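Local coordinates for alpha-1,2-mannosidase (Bacteroides thetaiotaomicron, PDB 2WW2), which belongs to the calcium-dependent, inverting GH92 family of glycoside hydrolases and probably cleaves alpha-1,2-mannosidic linkages, at residues Pro13-Glu18 / Lys620-Asp625; Leu284-Ser289 / Lys613-Gly618. All blocks are in the same frame, centred on the assembly; numbering follows the deposited sequence.

Interaction 1 (Pro13-Glu18 / Lys620-Asp625); sequences PLMGTE and KGYCGD. With NA (sodium ion), chain F.
Met15 and Tyr622 meet in a CH-pi and Met-aromatic contact, formed where a type II beta turn, Leu14 to Thr17, packs against a sodium-binding loop. Methyl CE lies over one face of the phenol ring, 3.8 Å from the Tyr622 ring centroid and 16° off its normal, whereas SD approaches the same ring obliquely. An extended chain that starts anti to the backbone N (chi1 171°) carries the methyl there. Replacing Tyr622 by an alanine would probably leave the Met15 methyl without the face it packs on and open a gap beside Gly16.

Close backbone packing accompanies the aromatic contact. Gly16 CA lies at the ring edge, 3.9 Å from Tyr622 CD2, and any beta carbon on Gly16 would run into that edge; its phi of 71° also suits a glycine in this turn. Gly621 is comparably constrained, since a beta carbon would collide with Met15 CG.

Glu18 and Lys620 touch along their aliphatic parts, with Glu18 CB 3.7 Å from Lys620 CG. Their charged ends do not meet, Glu18 OE1 being 4.7 Å from Lys620 NZ, so any attraction between them is probably weak; OE1 hydrogen-bonds to Ser619 OG.

No direct hydrogen bond joins the two segments, but a metal ties the neighbourhood together, an example of an ion cross-linking loops remote in sequence. Backbone oxygens of Ser19, next to Glu18, and of Asp627 share the sodium ion with the 620-625 loop. Asn555 of a second subunit donates to Cys623 O and Asp625 OD1. Two waters complete the sodium shell; one donates to Cys623 O and the other to Asp625 O. The loop's own metal ligands are Tyr622 O, 2.5 Å from sodium, and Gly624 O, 2.4 Å from it.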
ATOM      1  N   PRO A  13      -8.077 -28.602 -16.779  1.00  8.74           N
ATOM      2  CA  PRO A  13      -9.091 -27.608 -17.162  1.00  9.48           C
ATOM      3  C   PRO A  13      -9.533 -26.776 -15.961  1.00 10.84           C
ATOM      4  O   PRO A  13     -10.196 -25.757 -16.125  1.00 11.18           O
ATOM      5  CB  PRO A  13     -10.258 -28.459 -17.664  1.00  9.53           C
ATOM      6  CG  PRO A  13      -9.638 -29.805 -18.039  1.00  9.05           C
ATOM      7  CD  PRO A  13      -8.562 -29.976 -16.960  1.00  8.34           C
ATOM      8  N   LEU A  14      -9.168 -27.206 -14.756  1.00 11.09           N
ATOM      9  CA  LEU A  14      -9.466 -26.398 -13.564  1.00 11.44           C
ATOM     10  C   LEU A  14      -8.340 -25.452 -13.151  1.00 11.86           C
ATOM     11  O   LEU A  14      -8.445 -24.777 -12.116  1.00 11.27           O
ATOM     12  CB  LEU A  14      -9.787 -27.310 -12.395  1.00 10.69           C
ATOM     13  CG  LEU A  14     -11.117 -28.025 -12.548  1.00 12.18           C
ATOM     14  CD1 LEU A  14     -11.286 -29.089 -11.460  1.00 14.11           C
ATOM     15  CD2 LEU A  14     -12.265 -27.006 -12.520  1.00 13.28           C
ATOM     16  N   MET A  15      -7.267 -25.397 -13.936  1.00 11.14           N
ATOM     17  CA  MET A  15      -6.171 -24.486 -13.622  1.00 12.82           C
ATOM     18  C   MET A  15      -6.693 -23.069 -13.506  1.00 14.18           C
ATOM     19  O   MET A  15      -7.347 -22.580 -14.421  1.00 15.08           O
ATOM     20  CB  MET A  15      -5.089 -24.514 -14.696  1.00 12.17           C
ATOM     21  CG  MET A  15      -4.037 -23.423 -14.508  1.00 11.90           C
ATOM     22  SD  MET A  15      -2.688 -23.487 -15.693  1.00 12.14           S
ATOM     23  CE  MET A  15      -1.965 -21.854 -15.513  1.00 11.56           C
ATOM     24  N   GLY A  16      -6.389 -22.404 -12.397  1.00 15.35           N
ATOM     25  CA  GLY A  16      -6.818 -21.011 -12.197  1.00 16.69           C
ATOM     26  C   GLY A  16      -8.326 -20.848 -11.961  1.00 17.73           C
ATOM     27  O   GLY A  16      -8.842 -19.727 -11.930  1.00 17.84           O
ATOM     28  N   THR A  17      -9.049 -21.951 -11.782  1.00 17.77           N
ATOM     29  CA  THR A  17     -10.485 -21.843 -11.485  1.00 17.82           C
ATOM     30  C   THR A  17     -10.764 -20.975 -10.231  1.00 18.32           C
ATOM     31  O   THR A  17     -11.841 -20.376 -10.098  1.00 18.08           O
ATOM     32  CB  THR A  17     -11.170 -23.227 -11.373  1.00 17.69           C
ATOM     33  OG1 THR A  17     -12.588 -23.060 -11.411  1.00 16.44           O
ATOM     34  CG2 THR A  17     -10.780 -23.956 -10.069  1.00 17.70           C
ATOM     35  N   GLU A  18      -9.805 -20.909  -9.309  1.00 18.84           N
ATOM     36  CA  GLU A  18      -9.931 -20.033  -8.131  1.00 19.61           C
ATOM     37  C   GLU A  18      -9.087 -18.754  -8.273  1.00 20.67           C
ATOM     38  O   GLU A  18      -8.988 -17.960  -7.328  1.00 21.07           O
ATOM     39  CB  GLU A  18      -9.493 -20.766  -6.861  1.00 19.29           C
ATOM     40  CG  GLU A  18     -10.358 -21.964  -6.480  1.00 19.23           C
ATOM     41  CD  GLU A  18      -9.955 -22.545  -5.127  1.00 19.38           C
ATOM     42  OE1 GLU A  18      -8.997 -23.339  -5.068  1.00 18.24           O
ATOM     43  OE2 GLU A  18     -10.599 -22.212  -4.114  1.00 21.66           O
ATOM     44  N   LYS A 620      -5.400 -22.349  -8.277  1.00 13.76           N
ATOM     45  CA  LYS A 620      -5.025 -20.924  -8.217  1.00 14.74           C
ATOM     46  C   LYS A 620      -3.849 -20.581  -9.117  1.00 14.55           C
ATOM     47  O   LYS A 620      -3.036 -19.709  -8.774  1.00 14.98           O
ATOM     48  CB  LYS A 620      -4.723 -20.516  -6.774  1.00 14.77           C
ATOM     49  CG  LYS A 620      -5.902 -20.804  -5.850  1.00 17.16           C
ATOM     50  CD  LYS A 620      -5.577 -20.542  -4.388  1.00 20.76           C
ATOM     51  CE  LYS A 620      -6.688 -21.112  -3.517  1.00 24.59           C
ATOM     52  NZ  LYS A 620      -6.466 -20.781  -2.087  1.00 28.30           N
ATOM     53  N   GLY A 621      -3.779 -21.241 -10.278  1.00 14.21           N
ATOM     54  CA  GLY A 621      -2.575 -21.232 -11.119  1.00 13.84           C
ATOM     55  C   GLY A 621      -2.248 -20.001 -11.946  1.00 14.35           C
ATOM     56  O   GLY A 621      -1.127 -19.886 -12.463  1.00 14.06           O
ATOM     57  N   TYR A 622      -3.215 -19.099 -12.109  1.00 13.89           N
ATOM     58  CA  TYR A 622      -2.942 -17.772 -12.696  1.00 14.98           C
ATOM     59  C   TYR A 622      -2.798 -16.799 -11.528  1.00 15.02           C
ATOM     60  O   TYR A 622      -3.760 -16.100 -11.161  1.00 15.52           O
ATOM     61  CB  TYR A 622      -4.079 -17.340 -13.633  1.00 14.43           C
ATOM     62  CG  TYR A 622      -4.113 -18.116 -14.944  1.00 14.56           C
ATOM     63  CD1 TYR A 622      -3.255 -17.780 -15.986  1.00 14.79           C
ATOM     64  CD2 TYR A 622      -5.007 -19.176 -15.139  1.00 12.19           C
ATOM     65  CE1 TYR A 622      -3.266 -18.473 -17.201  1.00 15.83           C
ATOM     66  CE2 TYR A 622      -5.028 -19.888 -16.351  1.00 14.78           C
ATOM     67  CZ  TYR A 622      -4.145 -19.523 -17.375  1.00 15.85           C
ATOM     68  OH  TYR A 622      -4.148 -20.197 -18.575  1.00 19.29           O
ATOM     69  N   CYS A 623      -1.610 -16.804 -10.907  1.00 14.79           N
ATOM     70  CA  CYS A 623      -1.398 -16.165  -9.595  1.00 14.39           C
ATOM     71  C   CYS A 623      -1.522 -14.649  -9.578  1.00 14.74           C
ATOM     72  O   CYS A 623      -1.982 -14.085  -8.578  1.00 15.27           O
ATOM     73  CB  CYS A 623      -0.037 -16.555  -8.989  1.00 14.12           C
ATOM     74  SG  CYS A 623       0.253 -18.335  -8.951  1.00 15.09           S
ATOM     75  N   GLY A 624      -1.096 -13.994 -10.654  1.00 14.83           N
ATOM     76  CA  GLY A 624      -1.184 -12.533 -10.733  1.00 15.36           C
ATOM     77  C   GLY A 624      -2.576 -12.017 -10.360  1.00 16.19           C
ATOM     78  O   GLY A 624      -3.588 -12.489 -10.901  1.00 15.22           O
ATOM     79  N   ASP A 625      -2.631 -11.049  -9.438  1.00 16.53           N
ATOM     80  CA  ASP A 625      -3.899 -10.424  -9.050  1.00 17.61           C
ATOM     81  C   ASP A 625      -4.637  -9.891 -10.283  1.00 17.67           C
ATOM     82  O   ASP A 625      -5.865  -9.833 -10.319  1.00 17.39           O
ATOM     83  CB  ASP A 625      -3.643  -9.252  -8.101  1.00 17.80           C
ATOM     84  CG  ASP A 625      -3.331  -9.705  -6.688  1.00 20.33           C
ATOM     85  OD1 ASP A 625      -3.640 -10.878  -6.331  1.00 20.35           O
ATOM     86  OD2 ASP A 625      -2.775  -8.876  -5.937  1.00 22.49           O
TER
HETATM   87 NA    NA F 800      -5.290 -14.208 -10.819  1.00 13.47          NA
HETATM   88  O   HOH W   1      -4.740 -14.428  -8.487  1.00 12.17           O
HETATM   89  O   HOH W   2      -6.923 -12.317 -10.580  1.00 15.76           O

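Interaction 2 (Leu284-Ser289 / Lys613-Gly618); sequences LRTFYS and KLYNSG
Arg285 O, the carbonyl of a helix residue that also packs on Ser617, is gripped by two donors. The ordinary helical bond from Ser289 N is joined by one from Ser289 OG, 2.7 Å from Arg285 O, and the two reach the oxygen from opposite faces of its plane. Ser289 OG is in turn held by Asn12 N. This is a helix-against-loop contact within the GH92 catalytic domain, an (alpha/alpha)6-barrel family: helix 281-294 meets the loop that follows helix 600-613.

The polar link across the contact runs from Arg285 NE to Ser617 OG, a long bond of 3.3 Å that is fairly straight (159° at the hydrogen) and lies close to the guanidinium plane. Ser617 OG stands between its own backbone N and carbonyl carbon (chi1 72°), which brings it to the edge of the guanidinium group. Nearer the backbones the two side chains also pack through carbon, Arg285 CB being 3.5 Å from Ser617 CB. Glu282 serves as the common second partner: OE1 forms a salt bridge with Arg285 NH2 and OE2 accepts from Ser617 N, so one carboxylate spans both sides of the contact.

Thr286 contributes packing instead. Its CG2 lies 4.0 Å from Tyr615 CB, and the two side chains cross at about a right angle; OG1, bonded to Glu282 O, faces the peptide between Asn616 and Ser617. Farther out, the Tyr615 hydroxyl bonds with Thr631 and His582, tying this end of the loop to residues beyond the contact. The loop shapes itself locally through an Asx turn at Asn616: Gly618 N donates to Asn616 OD1 at 2.9 Å, in the plane of the side-chain carbonyl.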
ATOM      1  N   LEU A 284       5.277 -28.856 -17.335  1.00  6.61           N
ATOM      2  CA  LEU A 284       4.557 -29.453 -18.454  1.00  6.44           C
ATOM      3  C   LEU A 284       3.032 -29.259 -18.262  1.00  6.27           C
ATOM      4  O   LEU A 284       2.303 -28.949 -19.202  1.00  4.88           O
ATOM      5  CB  LEU A 284       4.905 -30.957 -18.554  1.00  6.12           C
ATOM      6  CG  LEU A 284       6.371 -31.237 -18.961  1.00  6.48           C
ATOM      7  CD1 LEU A 284       6.807 -32.681 -18.711  1.00  5.18           C
ATOM      8  CD2 LEU A 284       6.544 -30.905 -20.439  1.00  6.10           C
ATOM      9  N   ARG A 285       2.549 -29.469 -17.046  1.00  6.49           N
ATOM     10  CA  ARG A 285       1.117 -29.216 -16.780  1.00  6.74           C
ATOM     11  C   ARG A 285       0.735 -27.763 -17.021  1.00  7.30           C
ATOM     12  O   ARG A 285      -0.317 -27.473 -17.604  1.00  7.68           O
ATOM     13  CB  ARG A 285       0.750 -29.653 -15.360  1.00  7.88           C
ATOM     14  CG  ARG A 285       0.830 -31.182 -15.218  1.00  9.59           C
ATOM     15  CD  ARG A 285       0.304 -31.643 -13.892  1.00 16.29           C
ATOM     16  NE  ARG A 285       0.979 -30.997 -12.787  1.00 19.98           N
ATOM     17  CZ  ARG A 285       1.764 -31.630 -11.917  1.00 24.01           C
ATOM     18  NH1 ARG A 285       1.971 -32.941 -12.037  1.00 22.14           N
ATOM     19  NH2 ARG A 285       2.343 -30.941 -10.929  1.00 24.15           N
ATOM     20  N   THR A 286       1.585 -26.849 -16.593  1.00  7.25           N
ATOM     21  CA  THR A 286       1.256 -25.426 -16.757  1.00  7.61           C
ATOM     22  C   THR A 286       1.203 -25.098 -18.236  1.00  7.18           C
ATOM     23  O   THR A 286       0.236 -24.519 -18.720  1.00  7.32           O
ATOM     24  CB  THR A 286       2.280 -24.536 -16.031  1.00  8.01           C
ATOM     25  OG1 THR A 286       2.350 -24.937 -14.655  1.00  7.59           O
ATOM     26  CG2 THR A 286       1.844 -23.056 -16.085  1.00  7.93           C
ATOM     27  N   PHE A 287       2.243 -25.507 -18.956  1.00  7.02           N
ATOM     28  CA  PHE A 287       2.356 -25.240 -20.390  1.00  6.63           C
ATOM     29  C   PHE A 287       1.180 -25.806 -21.201  1.00  7.06           C
ATOM     30  O   PHE A 287       0.562 -25.093 -21.994  1.00  6.63           O
ATOM     31  CB  PHE A 287       3.676 -25.828 -20.914  1.00  6.48           C
ATOM     32  CG  PHE A 287       3.934 -25.550 -22.374  1.00  7.72           C
ATOM     33  CD1 PHE A 287       4.355 -24.280 -22.795  1.00  8.17           C
ATOM     34  CD2 PHE A 287       3.762 -26.547 -23.326  1.00  7.43           C
ATOM     35  CE1 PHE A 287       4.596 -24.027 -24.137  1.00  9.08           C
ATOM     36  CE2 PHE A 287       4.002 -26.304 -24.670  1.00  9.08           C
ATOM     37  CZ  PHE A 287       4.417 -25.040 -25.082  1.00 10.10           C
ATOM     38  N   TYR A 288       0.887 -27.095 -21.032  1.00  6.55           N
ATOM     39  CA  TYR A 288      -0.173 -27.699 -21.835  1.00  7.11           C
ATOM     40  C   TYR A 288      -1.562 -27.266 -21.405  1.00  6.81           C
ATOM     41  O   TYR A 288      -2.455 -27.192 -22.226  1.00  6.74           O
ATOM     42  CB  TYR A 288      -0.009 -29.236 -21.902  1.00  6.79           C
ATOM     43  CG  TYR A 288       1.143 -29.550 -22.835  1.00  6.71           C
ATOM     44  CD1 TYR A 288       1.027 -29.277 -24.200  1.00  6.48           C
ATOM     45  CD2 TYR A 288       2.358 -30.041 -22.353  1.00  7.06           C
ATOM     46  CE1 TYR A 288       2.080 -29.511 -25.080  1.00  7.73           C
ATOM     47  CE2 TYR A 288       3.424 -30.269 -23.223  1.00  7.40           C
ATOM     48  CZ  TYR A 288       3.267 -30.002 -24.589  1.00  7.21           C
ATOM     49  OH  TYR A 288       4.308 -30.219 -25.476  1.00  6.94           O
ATOM     50  N   SER A 289      -1.744 -26.972 -20.125  1.00  7.51           N
ATOM     51  CA  SER A 289      -3.014 -26.369 -19.681  1.00  7.38           C
ATOM     52  C   SER A 289      -3.237 -25.009 -20.330  1.00  7.77           C
ATOM     53  O   SER A 289      -4.330 -24.732 -20.827  1.00  7.39           O
ATOM     54  CB  SER A 289      -3.042 -26.245 -18.162  1.00  8.05           C
ATOM     55  OG  SER A 289      -2.970 -27.533 -17.539  1.00  9.47           O
ATOM     56  N   LYS A 613       7.248 -17.600 -10.810  1.00 13.01           N
ATOM     57  CA  LYS A 613       6.572 -17.096  -9.606  1.00 13.56           C
ATOM     58  C   LYS A 613       5.075 -16.819  -9.724  1.00 12.92           C
ATOM     59  O   LYS A 613       4.372 -16.849  -8.718  1.00 13.21           O
ATOM     60  CB  LYS A 613       7.310 -15.871  -9.066  1.00 13.47           C
ATOM     61  CG  LYS A 613       8.563 -16.312  -8.329  1.00 16.19           C
ATOM     62  CD  LYS A 613       9.649 -15.289  -8.336  1.00 19.80           C
ATOM     63  CE  LYS A 613      10.777 -15.805  -7.403  1.00 21.74           C
ATOM     64  NZ  LYS A 613      11.879 -14.853  -7.343  1.00 23.84           N
ATOM     65  N   LEU A 614       4.588 -16.571 -10.935  1.00 12.83           N
ATOM     66  CA  LEU A 614       3.197 -16.175 -11.123  1.00 12.56           C
ATOM     67  C   LEU A 614       2.306 -17.238 -11.766  1.00 12.96           C
ATOM     68  O   LEU A 614       1.157 -16.946 -12.150  1.00 12.13           O
ATOM     69  CB  LEU A 614       3.141 -14.907 -11.966  1.00 13.05           C
ATOM     70  CG  LEU A 614       3.788 -13.686 -11.306  1.00 13.85           C
ATOM     71  CD1 LEU A 614       3.473 -12.475 -12.145  1.00 17.82           C
ATOM     72  CD2 LEU A 614       3.284 -13.496  -9.855  1.00 16.76           C
ATOM     73  N   TYR A 615       2.823 -18.463 -11.874  1.00 12.68           N
ATOM     74  CA  TYR A 615       2.063 -19.549 -12.499  1.00 12.55           C
ATOM     75  C   TYR A 615       2.208 -20.858 -11.745  1.00 12.69           C
ATOM     76  O   TYR A 615       3.280 -21.184 -11.202  1.00 11.65           O
ATOM     77  CB  TYR A 615       2.533 -19.802 -13.944  1.00 12.66           C
ATOM     78  CG  TYR A 615       2.155 -18.726 -14.916  1.00 11.76           C
ATOM     79  CD1 TYR A 615       0.943 -18.769 -15.584  1.00 12.33           C
ATOM     80  CD2 TYR A 615       3.000 -17.639 -15.140  1.00 11.65           C
ATOM     81  CE1 TYR A 615       0.591 -17.772 -16.469  1.00 11.10           C
ATOM     82  CE2 TYR A 615       2.653 -16.642 -16.007  1.00 12.99           C
ATOM     83  CZ  TYR A 615       1.455 -16.701 -16.669  1.00 11.85           C
ATOM     84  OH  TYR A 615       1.118 -15.690 -17.555  1.00 11.41           O
ATOM     85  N   ASN A 616       1.118 -21.606 -11.707  1.00 12.62           N
ATOM     86  CA  ASN A 616       1.198 -23.032 -11.426  1.00 12.84           C
ATOM     87  C   ASN A 616       0.019 -23.731 -12.106  1.00 12.39           C
ATOM     88  O   ASN A 616      -0.832 -23.076 -12.713  1.00 11.57           O
ATOM     89  CB  ASN A 616       1.271 -23.318  -9.920  1.00 13.03           C
ATOM     90  CG  ASN A 616       0.029 -22.900  -9.192  1.00 14.69           C
ATOM     91  OD1 ASN A 616      -1.042 -23.486  -9.372  1.00 13.58           O
ATOM     92  ND2 ASN A 616       0.162 -21.885  -8.340  1.00 13.95           N
ATOM     93  N   SER A 617      -0.027 -25.055 -12.033  1.00 11.52           N
ATOM     94  CA  SER A 617      -1.022 -25.779 -12.797  1.00 11.53           C
ATOM     95  C   SER A 617      -2.287 -26.092 -11.999  1.00 11.68           C
ATOM     96  O   SER A 617      -3.186 -26.760 -12.519  1.00 11.48           O
ATOM     97  CB  SER A 617      -0.420 -27.094 -13.320  1.00 12.09           C
ATOM     98  OG  SER A 617      -0.259 -28.006 -12.237  1.00 11.25           O
ATOM     99  N   GLY A 618      -2.353 -25.627 -10.749  1.00 10.78           N
ATOM    100  CA  GLY A 618      -3.480 -25.943  -9.862  1.00 10.99           C
ATOM    101  C   GLY A 618      -4.612 -24.924  -9.941  1.00 11.43           C
ATOM    102  O   GLY A 618      -4.629 -24.051 -10.840  1.00 11.20           O
TER

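The two contacts illustrate how one continuous loop, between helices 600-613 and 632-640, can serve several partners. Along the chain the order is 13-18, 284-289, 613-618, 620-625, so interaction 2 falls between the halves of interaction 1, with centres about 9 Å apart. They interlock through probable hydrogen bonds, Gly16 N to Gly618 O and Asn616 N to Gly621 O, each 2.9 Å. Helix 281-294 is common ground, since Met15 and Tyr622 also touch it. The early segment, within the family's N-terminal range, is thereby fastened to the catalytic domain beside the sodium site, and both contacts border a second subunit in the crystal.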